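Local coordinates for protein putative glycosidase ph117-related (Bacteroides thetaiotaomicron, PDB 5A7V) that probably cleaves beta-linked mannosides as a GH130 family enzyme, and holds mannose at two neighbouring sites in its pocket, at residues V89-A94 with S107-A112; V100-R105 with G340-G345; E231-A236 with F259-G264. All coordinates share one frame; numbering follows the deposited sequence.

Contact 1 of 3, residues V89-A94 with S107-A112; sequences VVLYRA and SRLGYA. With MAN (alpha-D-mannopyranose), chain D; BMA (beta-D-mannopyranose), chain C.
With chi1 at 53°, the CG of Y92 sits between its backbone N and carbonyl carbon, and this folds the phenol ring back over G110; the R93 chain instead runs fully extended (chi1 -179°), carrying its guanidinium past S107 to the bound sugar. Both belong to an antiparallel beta hairpin, strands 87-95 and 107-114, the two inner strands of a four-stranded sheet that fits one blade of the five-bladed beta-propeller known for GH130 enzymes. The backbones are bonded at three hydrogen-bonded pairs, V90 with A112, Y92 with G110 and A94 with R108.

On the face shared by V90, Y92 and A94, the CA of G110 lies 3.6 Å above the Y92 ring, over its centre. The bare CA of G110 lets the ring lie directly on the backbone. A112 CB meets the ring at its edge, 4.2 Å from Y92 CE1, while the Y92 hydroxyl goes on to E72 and R122.

The opposite face is apolar toward V89 and polar toward S107. V89 CG1 rests over the Y111 ring, 3.6 Å from Y111 CE2, as a CH-pi contact, and L91 CD1 approaches the same ring obliquely, 4.0 Å from Y111 CD2. L91 and L109 pack onto strand 143-151 through I149 and P147.

Further along, R93 is a buried polar side chain with several partners. R93 NH2 forms a salt bridge with E95 and R93 NH1 one with D146, and the sugar, modelled as overlapping alpha and beta anomers of mannose, meets the guanidinium at the edge. In the alpha form, R93 NH1 reaches O3 of the chain D alpha-mannose at 3.0 Å and R93 NH2 reaches O4 of the same sugar at 2.8 Å. The remaining N-H is used within the hairpin: R93 NE donates to S107 OG at 2.9 Å, with the hydroxyl oxygen tilted 25° from the guanidinium plane.

Contact 2 of 3, residues V100-R105 with G340-G345; sequences VGIGHR and GQYVDG. With MAN (alpha-D-mannopyranose), chain D; BMA (beta-D-mannopyranose), chain C; SO4 (sulfate ion), chain G.
Q341 OE1 sits 3.1 Å above the R105 guanidinium plane, over its centre. The amide and guanidinium planes are 30° apart, and the N-H groups of R105 point past the oxygen, making this a face contact of oxygen on cation. Q341 gets there as an extended chain, CG opposite the backbone N (chi1 176°). R105 comes from the opposite direction with a bend at chi2 (89°), which turns its NE and NH2 back to its own loop: both grip V100 O, at 3.2 Å from NE and 3.1 Å from NH2, approaching from one face of that carbonyl. R105 NH1 is left for salt bridges to E95 and D75, while Q341 NE2 bonds to D367 O and E95. Q341 OE1 also accepts from water 1, which links it to V100 O. Water 2, 2.8 Å from Q341 OE1, receives the G103 N-H.

I102 lies alongside. Its CG1 makes a carbon-oxygen contact with Q341 OE1 at 3.7 Å, its CD1 makes an apolar contact at the edge of the Y342 ring, 4.2 Å from Y342 CD1, and its CG2 branch faces the mannose modelled as two anomers.

The type II turn G101-H104 lies in the connection between strands 87-95 and 107-114. Residues 340-345 link helix 335-338 to strand 347-355, and Q341 also touches D75 and F77 of strand 75-84.

Contact 3 of 3, residues E231-A236 with F259-G264; sequences EEHVFA and FSPRDG. With MAN (alpha-D-mannopyranose), chain E.
Two hydrogen bonds join H233 and V234 to F259 and S260, where the chain runs nearly antiparallel. One is between backbones, V234 N donating to F259 O at 3.0 Å, with the N-H lying almost on the line of the C=O. The other joins side chains: H233 ND1 and S260 OG are 2.8 Å apart, the hydroxyl at the edge of the imidazole, and either may be the donor.

Apolar contact lies beside the backbone bond. V234 CG2 stands 3.5 Å above the F259 ring plane, displaced toward the rim, with F259 CZ its nearest atom at 3.6 Å, so the methyl makes a CH-pi contact over the face. A chi1 of 72° brings F259 into this position, and its ring is further enclosed by Y288, which meets it edge-to-face, and by F321. Close carbon-oxygen packing comes from P261, whose CD approaches E232 O to 3.1 Å. Within 231-236, H233 CB lies over one face of the F235 ring.

Sugar contact belongs to E231 alone among these residues. Its extended side chain brings OE2 within 2.8 Å of O1 of the chain E alpha-mannose, whose other partners include E272, D367, D146, Y306 and N78.

The contact thus ties the residues following E231, a pocket residue, to the loop 259-264 through mixed chemistry: the ND1 bond probably restrains the rotation of the H233 ring, the V234 N-H is satisfied by a carbonyl, and the buried V234 and F259 side chains pack beside that bond.

Contacts 1 and 2 adjoin in sequence, since 100-105 lies in the connection between the strands of contact 1; their centres are 18 Å apart, and both touch the mannose modelled as two anomers. A second mannose, the one met by E231 of contact 3, also lies about 3 Å from the side chains of R93 (contact 1) and Y342 (contact 2), so all three contacts reach one pocket. Contact 3 is nested in the long chain segment closed by contact 2 and touches neither neighbour: its centre is 28 Å from that of contact 1 and 23 Å from that of contact 2, with nearest atoms about 10 and 9 Å away.

Contact 1 of 3, residues V89-A94 with S107-A112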
loop_
_atom_site.group_PDB
_atom_site.type_symbol
_atom_site.label_atom_id
_atom_site.label_comp_id
_atom_site.label_asym_id
_atom_site.label_seq_id
_atom_site.Cartn_x
_atom_site.Cartn_y
_atom_site.Cartn_z
ATOM N N VAL A 89 6.382 12.458 -5.019
ATOM C CA VAL A 89 7.484 11.519 -5.036
ATOM C C VAL A 89 6.916 10.117 -4.857
ATOM O O VAL A 89 6.147 9.867 -3.918
ATOM C CB VAL A 89 8.549 11.832 -3.984
ATOM C CG1 VAL A 89 9.693 10.825 -4.016
ATOM C CG2 VAL A 89 9.090 13.227 -4.242
ATOM N N VAL A 90 7.321 9.214 -5.744
ATOM C CA VAL A 90 6.953 7.823 -5.657
ATOM C C VAL A 90 8.207 6.985 -5.407
ATOM O O VAL A 90 9.247 7.167 -6.087
ATOM C CB VAL A 90 6.233 7.371 -6.956
ATOM C CG1 VAL A 90 6.154 5.847 -7.092
ATOM C CG2 VAL A 90 4.863 7.986 -7.021
ATOM N N LEU A 91 8.110 6.056 -4.456
ATOM C CA LEU A 91 9.107 4.992 -4.256
ATOM C C LEU A 91 8.451 3.681 -4.693
ATOM O O LEU A 91 7.505 3.230 -4.062
ATOM C CB LEU A 91 9.636 4.916 -2.828
ATOM C CG LEU A 91 10.827 5.846 -2.484
ATOM C CD1 LEU A 91 10.417 7.312 -2.527
ATOM C CD2 LEU A 91 11.504 5.453 -1.199
ATOM N N TYR A 92 8.946 3.142 -5.793
ATOM C CA TYR A 92 8.317 1.969 -6.423
ATOM C C TYR A 92 9.090 0.694 -6.112
ATOM O O TYR A 92 10.331 0.667 -6.112
ATOM C CB TYR A 92 8.116 2.135 -7.934
ATOM C CG TYR A 92 9.354 2.517 -8.758
ATOM C CD1 TYR A 92 9.732 3.869 -8.947
ATOM C CD2 TYR A 92 10.159 1.552 -9.358
ATOM C CE1 TYR A 92 10.811 4.201 -9.727
ATOM C CE2 TYR A 92 11.231 1.897 -10.159
ATOM C CZ TYR A 92 11.542 3.218 -10.362
ATOM O OH TYR A 92 12.625 3.580 -11.148
ATOM N N ARG A 93 8.348 -0.394 -5.868
ATOM C CA ARG A 93 8.963 -1.707 -5.708
ATOM C C ARG A 93 9.490 -2.172 -7.072
ATOM O O ARG A 93 8.698 -2.324 -7.988
ATOM C CB ARG A 93 7.945 -2.703 -5.156
ATOM C CG ARG A 93 8.515 -4.084 -4.930
ATOM C CD ARG A 93 7.488 -5.098 -4.444
ATOM N NE ARG A 93 8.030 -6.415 -4.348
ATOM C CZ ARG A 93 7.352 -7.496 -3.943
ATOM N NH1 ARG A 93 6.124 -7.387 -3.414
ATOM N NH2 ARG A 93 7.889 -8.703 -4.097
ATOM N N ALA A 94 10.759 -2.496 -7.161
ATOM C CA ALA A 94 11.387 -2.940 -8.386
ATOM C C ALA A 94 12.043 -4.272 -8.160
ATOM O O ALA A 94 12.715 -4.510 -7.147
ATOM C CB ALA A 94 12.436 -1.949 -8.826
ATOM N N SER A 107 13.779 -7.383 -4.268
ATOM C CA SER A 107 13.073 -6.121 -4.360
ATOM C C SER A 107 13.945 -4.981 -3.794
ATOM O O SER A 107 14.535 -5.092 -2.709
ATOM C CB SER A 107 11.763 -6.196 -3.558
ATOM O OG SER A 107 10.825 -7.080 -4.222
ATOM N N ARG A 108 13.964 -3.896 -4.539
ATOM C CA ARG A 108 14.661 -2.659 -4.178
ATOM C C ARG A 108 13.734 -1.514 -4.579
ATOM O O ARG A 108 12.934 -1.649 -5.507
ATOM C CB ARG A 108 15.997 -2.561 -4.926
ATOM C CG ARG A 108 16.938 -3.724 -4.640
ATOM C CD ARG A 108 18.256 -3.646 -5.405
ATOM N NE ARG A 108 19.130 -4.785 -5.165
ATOM C CZ ARG A 108 19.180 -5.921 -5.889
ATOM N NH1 ARG A 108 18.262 -6.140 -6.841
ATOM N NH2 ARG A 108 20.066 -6.850 -5.624
ATOM N N LEU A 109 13.840 -0.356 -3.900
ATOM C CA LEU A 109 12.934 0.740 -4.171
ATOM C C LEU A 109 13.529 1.790 -5.093
ATOM O O LEU A 109 14.591 2.371 -4.799
ATOM C CB LEU A 109 12.476 1.397 -2.869
ATOM C CG LEU A 109 11.885 0.441 -1.834
ATOM C CD1 LEU A 109 11.340 1.272 -0.649
ATOM C CD2 LEU A 109 10.831 -0.523 -2.382
ATOM N N GLY A 110 12.839 2.063 -6.188
ATOM C CA GLY A 110 13.158 3.153 -7.091
ATOM C C GLY A 110 12.576 4.468 -6.584
ATOM O O GLY A 110 11.689 4.461 -5.733
ATOM N N TYR A 111 13.066 5.571 -7.148
ATOM C CA TYR A 111 12.678 6.931 -6.745
ATOM C C TYR A 111 12.285 7.724 -7.990
ATOM O O TYR A 111 13.049 7.768 -8.977
ATOM C CB TYR A 111 13.881 7.567 -6.033
ATOM C CG TYR A 111 13.693 8.977 -5.568
ATOM C CD1 TYR A 111 13.789 10.072 -6.425
ATOM C CD2 TYR A 111 13.445 9.231 -4.222
ATOM C CE1 TYR A 111 13.630 11.366 -5.915
ATOM C CE2 TYR A 111 13.299 10.509 -3.736
ATOM C CZ TYR A 111 13.364 11.566 -4.579
ATOM O OH TYR A 111 13.196 12.834 -4.081
ATOM N N ALA A 112 11.135 8.359 -7.962
ATOM C CA ALA A 112 10.665 9.141 -9.104
ATOM C C ALA A 112 9.900 10.376 -8.603
ATOM O O ALA A 112 9.180 10.298 -7.617
ATOM C CB ALA A 112 9.760 8.249 -9.960
HETATM C C1 MAN D . 4.256 -13.056 -1.219
HETATM C C2 MAN D . 3.832 -11.837 -1.919
HETATM C C3 MAN D . 5.081 -11.362 -2.627
HETATM C C4 MAN D . 6.298 -11.202 -1.723
HETATM C C5 MAN D . 6.486 -12.414 -0.828
HETATM C C6 MAN D . 7.343 -12.118 0.385
HETATM O O1 MAN D . 4.490 -14.177 -1.984
HETATM O O2 MAN D . 3.439 -10.791 -1.038
HETATM O O3 MAN D . 4.903 -10.100 -3.287
HETATM O O4 MAN D . 7.483 -11.045 -2.525
HETATM O O5 MAN D . 5.258 -12.880 -0.305
HETATM O O6 MAN D . 6.813 -11.068 1.201
HETATM C C1 BMA C . 4.139 -13.028 -1.351
HETATM C C2 BMA C . 4.002 -11.771 -2.217
HETATM C C3 BMA C . 5.362 -11.406 -2.767
HETATM C C4 BMA C . 6.367 -11.280 -1.639
HETATM C C5 BMA C . 6.290 -12.469 -0.675
HETATM C C6 BMA C . 7.166 -12.292 0.551
HETATM O O1 BMA C . 2.934 -13.537 -0.802
HETATM O O2 BMA C . 3.533 -10.667 -1.431
HETATM O O3 BMA C . 5.339 -10.176 -3.588
HETATM O O4 BMA C . 7.671 -11.211 -2.239
HETATM O O5 BMA C . 4.947 -12.731 -0.207
HETATM O O6 BMA C . 6.839 -11.121 1.305
#

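Contact 2 of 3, residues V100-R105 with G340-G345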
loop_
_atom_site.group_PDB
_atom_site.type_symbol
_atom_site.label_atom_id
_atom_site.label_comp_id
_atom_site.label_asym_id
_atom_site.label_seq_id
_atom_site.Cartn_x
_atom_site.Cartn_y
_atom_site.Cartn_z
ATOM N N VAL A 100 12.691 -16.690 -10.622
ATOM C CA VAL A 100 11.485 -16.760 -11.494
ATOM C C VAL A 100 10.121 -16.483 -10.806
ATOM O O VAL A 100 9.339 -15.589 -11.215
ATOM C CB VAL A 100 11.474 -18.107 -12.274
ATOM C CG1 VAL A 100 10.203 -18.256 -13.093
ATOM C CG2 VAL A 100 12.677 -18.156 -13.215
ATOM N N GLY A 101 9.843 -17.268 -9.802
ATOM C CA GLY A 101 8.536 -17.193 -9.144
ATOM C C GLY A 101 8.290 -15.959 -8.302
ATOM O O GLY A 101 9.178 -15.126 -8.010
ATOM N N ILE A 102 7.052 -15.826 -7.874
ATOM C CA ILE A 102 6.628 -14.723 -7.020
ATOM C C ILE A 102 7.369 -14.810 -5.697
ATOM O O ILE A 102 7.452 -15.853 -5.062
ATOM C CB ILE A 102 5.097 -14.708 -6.803
ATOM C CG1 ILE A 102 4.407 -14.173 -8.083
ATOM C CG2 ILE A 102 4.686 -13.827 -5.618
ATOM C CD1 ILE A 102 2.913 -14.299 -8.045
ATOM N N GLY A 103 8.004 -13.682 -5.312
ATOM C CA GLY A 103 8.820 -13.642 -4.118
ATOM C C GLY A 103 10.212 -14.228 -4.230
ATOM O O GLY A 103 10.945 -14.325 -3.228
ATOM N N HIS A 104 10.613 -14.625 -5.445
ATOM C CA HIS A 104 11.919 -15.236 -5.674
ATOM C C HIS A 104 12.926 -14.307 -6.304
ATOM O O HIS A 104 14.025 -14.755 -6.659
ATOM C CB HIS A 104 11.770 -16.508 -6.536
ATOM C CG HIS A 104 11.060 -17.611 -5.832
ATOM N ND1 HIS A 104 11.098 -18.898 -6.248
ATOM C CD2 HIS A 104 10.352 -17.615 -4.676
ATOM C CE1 HIS A 104 10.419 -19.661 -5.410
ATOM N NE2 HIS A 104 9.904 -18.892 -4.489
ATOM N N ARG A 105 12.586 -13.024 -6.434
ATOM C CA ARG A 105 13.538 -12.027 -6.933
ATOM C C ARG A 105 14.076 -11.221 -5.744
ATOM O O ARG A 105 13.793 -11.543 -4.581
ATOM C CB ARG A 105 12.832 -11.091 -7.947
ATOM C CG ARG A 105 12.147 -11.793 -9.115
ATOM C CD ARG A 105 10.702 -12.191 -8.833
ATOM N NE ARG A 105 10.106 -12.722 -10.055
ATOM C CZ ARG A 105 9.649 -11.999 -11.049
ATOM N NH1 ARG A 105 9.534 -10.674 -10.979
ATOM N NH2 ARG A 105 9.261 -12.619 -12.186
ATOM N N GLY A 340 -0.665 -10.125 -15.150
ATOM C CA GLY A 340 0.753 -9.735 -15.113
ATOM C C GLY A 340 1.501 -10.825 -14.400
ATOM O O GLY A 340 1.112 -12.004 -14.416
ATOM N N GLN A 341 2.533 -10.433 -13.659
ATOM C CA GLN A 341 3.257 -11.375 -12.842
ATOM C C GLN A 341 2.296 -12.117 -11.927
ATOM O O GLN A 341 2.489 -13.316 -11.679
ATOM C CB GLN A 341 4.333 -10.625 -12.006
ATOM C CG GLN A 341 5.045 -11.593 -11.071
ATOM C CD GLN A 341 6.163 -11.072 -10.193
ATOM O OE1 GLN A 341 6.878 -11.917 -9.651
ATOM N NE2 GLN A 341 6.280 -9.784 -9.979
ATOM N N TYR A 342 1.353 -11.371 -11.341
ATOM C CA TYR A 342 0.246 -11.965 -10.605
ATOM C C TYR A 342 -0.901 -12.169 -11.610
ATOM O O TYR A 342 -1.561 -11.219 -12.031
ATOM C CB TYR A 342 -0.179 -11.088 -9.411
ATOM C CG TYR A 342 -1.253 -11.723 -8.550
ATOM C CD1 TYR A 342 -0.933 -12.696 -7.579
ATOM C CD2 TYR A 342 -2.596 -11.380 -8.742
ATOM C CE1 TYR A 342 -1.918 -13.321 -6.836
ATOM C CE2 TYR A 342 -3.601 -12.004 -7.996
ATOM C CZ TYR A 342 -3.270 -12.980 -7.055
ATOM O OH TYR A 342 -4.223 -13.624 -6.301
ATOM N N VAL A 343 -1.060 -13.414 -12.051
ATOM C CA VAL A 343 -1.870 -13.696 -13.238
ATOM C C VAL A 343 -3.341 -13.399 -13.064
ATOM O O VAL A 343 -4.047 -13.067 -14.027
ATOM C CB VAL A 343 -1.577 -15.117 -13.802
ATOM C CG1 VAL A 343 -2.051 -16.163 -12.843
ATOM C CG2 VAL A 343 -2.177 -15.301 -15.192
ATOM N N ASP A 344 -3.817 -13.475 -11.825
ATOM C CA ASP A 344 -5.232 -13.245 -11.554
ATOM C C ASP A 344 -5.621 -11.757 -11.435
ATOM O O ASP A 344 -6.805 -11.461 -11.290
ATOM C CB ASP A 344 -5.654 -14.019 -10.303
ATOM C CG ASP A 344 -5.470 -15.549 -10.472
ATOM O OD1 ASP A 344 -6.033 -16.111 -11.432
ATOM O OD2 ASP A 344 -4.758 -16.205 -9.645
ATOM N N GLY A 345 -4.624 -10.839 -11.467
ATOM C CA GLY A 345 -4.883 -9.429 -11.495
ATOM C C GLY A 345 -4.863 -8.724 -10.149
ATOM O O GLY A 345 -5.313 -9.276 -9.166
HETATM C C1 MAN D . 4.256 -13.056 -1.219
HETATM C C2 MAN D . 3.832 -11.837 -1.919
HETATM C C3 MAN D . 5.081 -11.362 -2.627
HETATM C C4 MAN D . 6.298 -11.202 -1.723
HETATM C C5 MAN D . 6.486 -12.414 -0.828
HETATM C C6 MAN D . 7.343 -12.118 0.385
HETATM O O1 MAN D . 4.490 -14.177 -1.984
HETATM O O2 MAN D . 3.439 -10.791 -1.038
HETATM O O3 MAN D . 4.903 -10.100 -3.287
HETATM O O4 MAN D . 7.483 -11.045 -2.525
HETATM O O5 MAN D . 5.258 -12.880 -0.305
HETATM O O6 MAN D . 6.813 -11.068 1.201
HETATM C C1 BMA C . 4.139 -13.028 -1.351
HETATM C C2 BMA C . 4.002 -11.771 -2.217
HETATM C C3 BMA C . 5.362 -11.406 -2.767
HETATM C C4 BMA C . 6.367 -11.280 -1.639
HETATM C C5 BMA C . 6.290 -12.469 -0.675
HETATM C C6 BMA C . 7.166 -12.292 0.551
HETATM O O1 BMA C . 2.934 -13.537 -0.802
HETATM O O2 BMA C . 3.533 -10.667 -1.431
HETATM O O3 BMA C . 5.339 -10.176 -3.588
HETATM O O4 BMA C . 7.671 -11.211 -2.239
HETATM O O5 BMA C . 4.947 -12.731 -0.207
HETATM O O6 BMA C . 6.839 -11.121 1.305
HETATM S S SO4 G . 13.489 -19.723 -8.609
HETATM O O1 SO4 G . 14.027 -18.958 -7.423
HETATM O O2 SO4 G . 13.896 -21.133 -8.417
HETATM O O3 SO4 G . 14.067 -19.056 -9.797
HETATM O O4 SO4 G . 11.980 -19.618 -8.845
HETATM O O HOH W 1 6.841 -14.489 -10.856
HETATM O O HOH W 2 7.407 -11.321 -6.993
#

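Contact 3 of 3, residues E231-A236 with F259-G264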
loop_
_atom_site.group_PDB
_atom_site.type_symbol
_atom_site.label_atom_id
_atom_site.label_comp_id
_atom_site.label_asym_id
_atom_site.label_seq_id
_atom_site.Cartn_x
_atom_site.Cartn_y
_atom_site.Cartn_z
ATOM N N GLU A 231 -2.348 -8.462 6.568
ATOM C CA GLU A 231 -2.724 -9.067 5.272
ATOM C C GLU A 231 -4.006 -9.938 5.355
ATOM O O GLU A 231 -4.967 -9.749 4.577
ATOM C CB GLU A 231 -1.532 -9.874 4.745
ATOM C CG GLU A 231 -1.744 -10.604 3.441
ATOM C CD GLU A 231 -0.639 -11.560 3.064
ATOM O OE1 GLU A 231 0.167 -12.007 3.907
ATOM O OE2 GLU A 231 -0.566 -11.892 1.857
ATOM N N GLU A 232 -3.983 -10.930 6.242
ATOM C CA GLU A 232 -5.101 -11.880 6.363
ATOM C C GLU A 232 -6.298 -11.350 7.172
ATOM O O GLU A 232 -7.396 -11.876 7.092
ATOM C CB GLU A 232 -4.622 -13.186 6.999
ATOM C CG GLU A 232 -3.568 -13.928 6.189
ATOM C CD GLU A 232 -2.930 -15.132 6.895
ATOM O OE1 GLU A 232 -3.382 -15.536 7.966
ATOM O OE2 GLU A 232 -1.967 -15.676 6.363
ATOM N N HIS A 233 -6.034 -10.377 8.034
ATOM C CA HIS A 233 -7.027 -9.655 8.856
ATOM C C HIS A 233 -6.481 -8.243 9.047
ATOM O O HIS A 233 -5.252 -8.032 8.850
ATOM C CB HIS A 233 -7.208 -10.276 10.250
ATOM C CG HIS A 233 -7.497 -11.726 10.216
ATOM N ND1 HIS A 233 -8.776 -12.243 10.130
ATOM C CD2 HIS A 233 -6.644 -12.775 10.210
ATOM C CE1 HIS A 233 -8.686 -13.564 10.061
ATOM N NE2 HIS A 233 -7.405 -13.904 10.096
ATOM N N VAL A 234 -7.371 -7.322 9.398
ATOM C CA VAL A 234 -6.922 -5.986 9.832
ATOM C C VAL A 234 -6.715 -5.987 11.347
ATOM O O VAL A 234 -7.645 -6.259 12.111
ATOM C CB VAL A 234 -7.903 -4.868 9.407
ATOM C CG1 VAL A 234 -7.467 -3.522 9.938
ATOM C CG2 VAL A 234 -8.048 -4.881 7.885
ATOM N N PHE A 235 -5.470 -5.703 11.726
ATOM C CA PHE A 235 -5.000 -5.601 13.096
ATOM C C PHE A 235 -4.628 -4.115 13.355
ATOM O O PHE A 235 -4.714 -3.282 12.438
ATOM C CB PHE A 235 -3.760 -6.452 13.314
ATOM C CG PHE A 235 -3.944 -7.925 13.018
ATOM C CD1 PHE A 235 -4.714 -8.719 13.845
ATOM C CD2 PHE A 235 -3.333 -8.518 11.908
ATOM C CE1 PHE A 235 -4.846 -10.068 13.585
ATOM C CE2 PHE A 235 -3.492 -9.870 11.643
ATOM C CZ PHE A 235 -4.246 -10.636 12.498
ATOM N N ALA A 236 -4.227 -3.785 14.601
ATOM C CA ALA A 236 -3.791 -2.403 14.906
ATOM C C ALA A 236 -2.644 -2.410 15.887
ATOM O O ALA A 236 -2.306 -3.436 16.489
ATOM C CB ALA A 236 -4.945 -1.562 15.388
ATOM N N PHE A 259 -11.258 -6.352 11.899
ATOM C CA PHE A 259 -12.228 -7.028 11.001
ATOM C C PHE A 259 -11.454 -7.981 10.126
ATOM O O PHE A 259 -10.218 -7.990 10.110
ATOM C CB PHE A 259 -13.107 -6.039 10.205
ATOM C CG PHE A 259 -12.437 -5.275 9.084
ATOM C CD1 PHE A 259 -11.861 -4.025 9.283
ATOM C CD2 PHE A 259 -12.486 -5.777 7.764
ATOM C CE1 PHE A 259 -11.325 -3.293 8.236
ATOM C CE2 PHE A 259 -11.965 -5.069 6.720
ATOM C CZ PHE A 259 -11.343 -3.818 6.944
ATOM N N SER A 260 -12.224 -8.822 9.419
ATOM C CA SER A 260 -11.670 -9.946 8.712
ATOM C C SER A 260 -12.346 -10.117 7.343
ATOM O O SER A 260 -13.391 -9.506 7.072
ATOM C CB SER A 260 -11.954 -11.210 9.543
ATOM O OG SER A 260 -11.230 -11.159 10.780
ATOM N N PRO A 261 -11.751 -10.958 6.500
ATOM C CA PRO A 261 -12.468 -11.358 5.273
ATOM C C PRO A 261 -13.838 -11.941 5.587
ATOM O O PRO A 261 -14.073 -12.461 6.677
ATOM C CB PRO A 261 -11.548 -12.391 4.626
ATOM C CG PRO A 261 -10.191 -12.107 5.204
ATOM C CD PRO A 261 -10.447 -11.639 6.609
ATOM N N ARG A 262 -14.726 -11.839 4.610
ATOM C CA ARG A 262 -16.117 -12.258 4.775
ATOM C C ARG A 262 -16.597 -13.042 3.565
ATOM O O ARG A 262 -16.167 -12.813 2.431
ATOM C CB ARG A 262 -17.030 -11.066 5.005
ATOM C CG ARG A 262 -16.938 -10.064 3.910
ATOM C CD ARG A 262 -17.749 -8.798 4.094
ATOM N NE ARG A 262 -17.293 -7.843 3.122
ATOM C CZ ARG A 262 -17.908 -6.751 2.737
ATOM N NH1 ARG A 262 -19.061 -6.390 3.292
ATOM N NH2 ARG A 262 -17.366 -6.047 1.752
ATOM N N ASP A 263 -17.531 -13.953 3.788
ATOM C CA ASP A 263 -18.090 -14.750 2.697
ATOM C C ASP A 263 -18.940 -13.850 1.787
ATOM O O ASP A 263 -19.664 -12.939 2.237
ATOM C CB ASP A 263 -18.973 -15.843 3.236
ATOM C CG ASP A 263 -18.246 -16.986 3.910
ATOM O OD1 ASP A 263 -16.981 -17.011 3.921
ATOM O OD2 ASP A 263 -18.971 -17.927 4.412
ATOM N N GLY A 264 -18.926 -14.167 0.486
ATOM C CA GLY A 264 -19.845 -13.534 -0.436
ATOM C C GLY A 264 -19.453 -12.243 -1.096
ATOM O O GLY A 264 -20.165 -11.726 -1.927
HETATM C C1 MAN E . 0.428 -9.893 -1.144
HETATM C C2 MAN E . 0.715 -8.376 -1.178
HETATM C C3 MAN E . 1.623 -7.873 -2.317
HETATM C C4 MAN E . 1.261 -8.541 -3.656
HETATM C C5 MAN E . 0.110 -9.556 -3.528
HETATM C C6 MAN E . -0.136 -10.341 -4.836
HETATM O O1 MAN E . -0.877 -10.225 -0.420
HETATM O O2 MAN E . 1.323 -8.075 0.086
HETATM O O3 MAN E . 2.992 -8.140 -2.082
HETATM O O4 MAN E . 0.965 -7.488 -4.551
HETATM O O5 MAN E . 0.484 -10.484 -2.461
HETATM O O6 MAN E . 1.028 -11.115 -5.154
#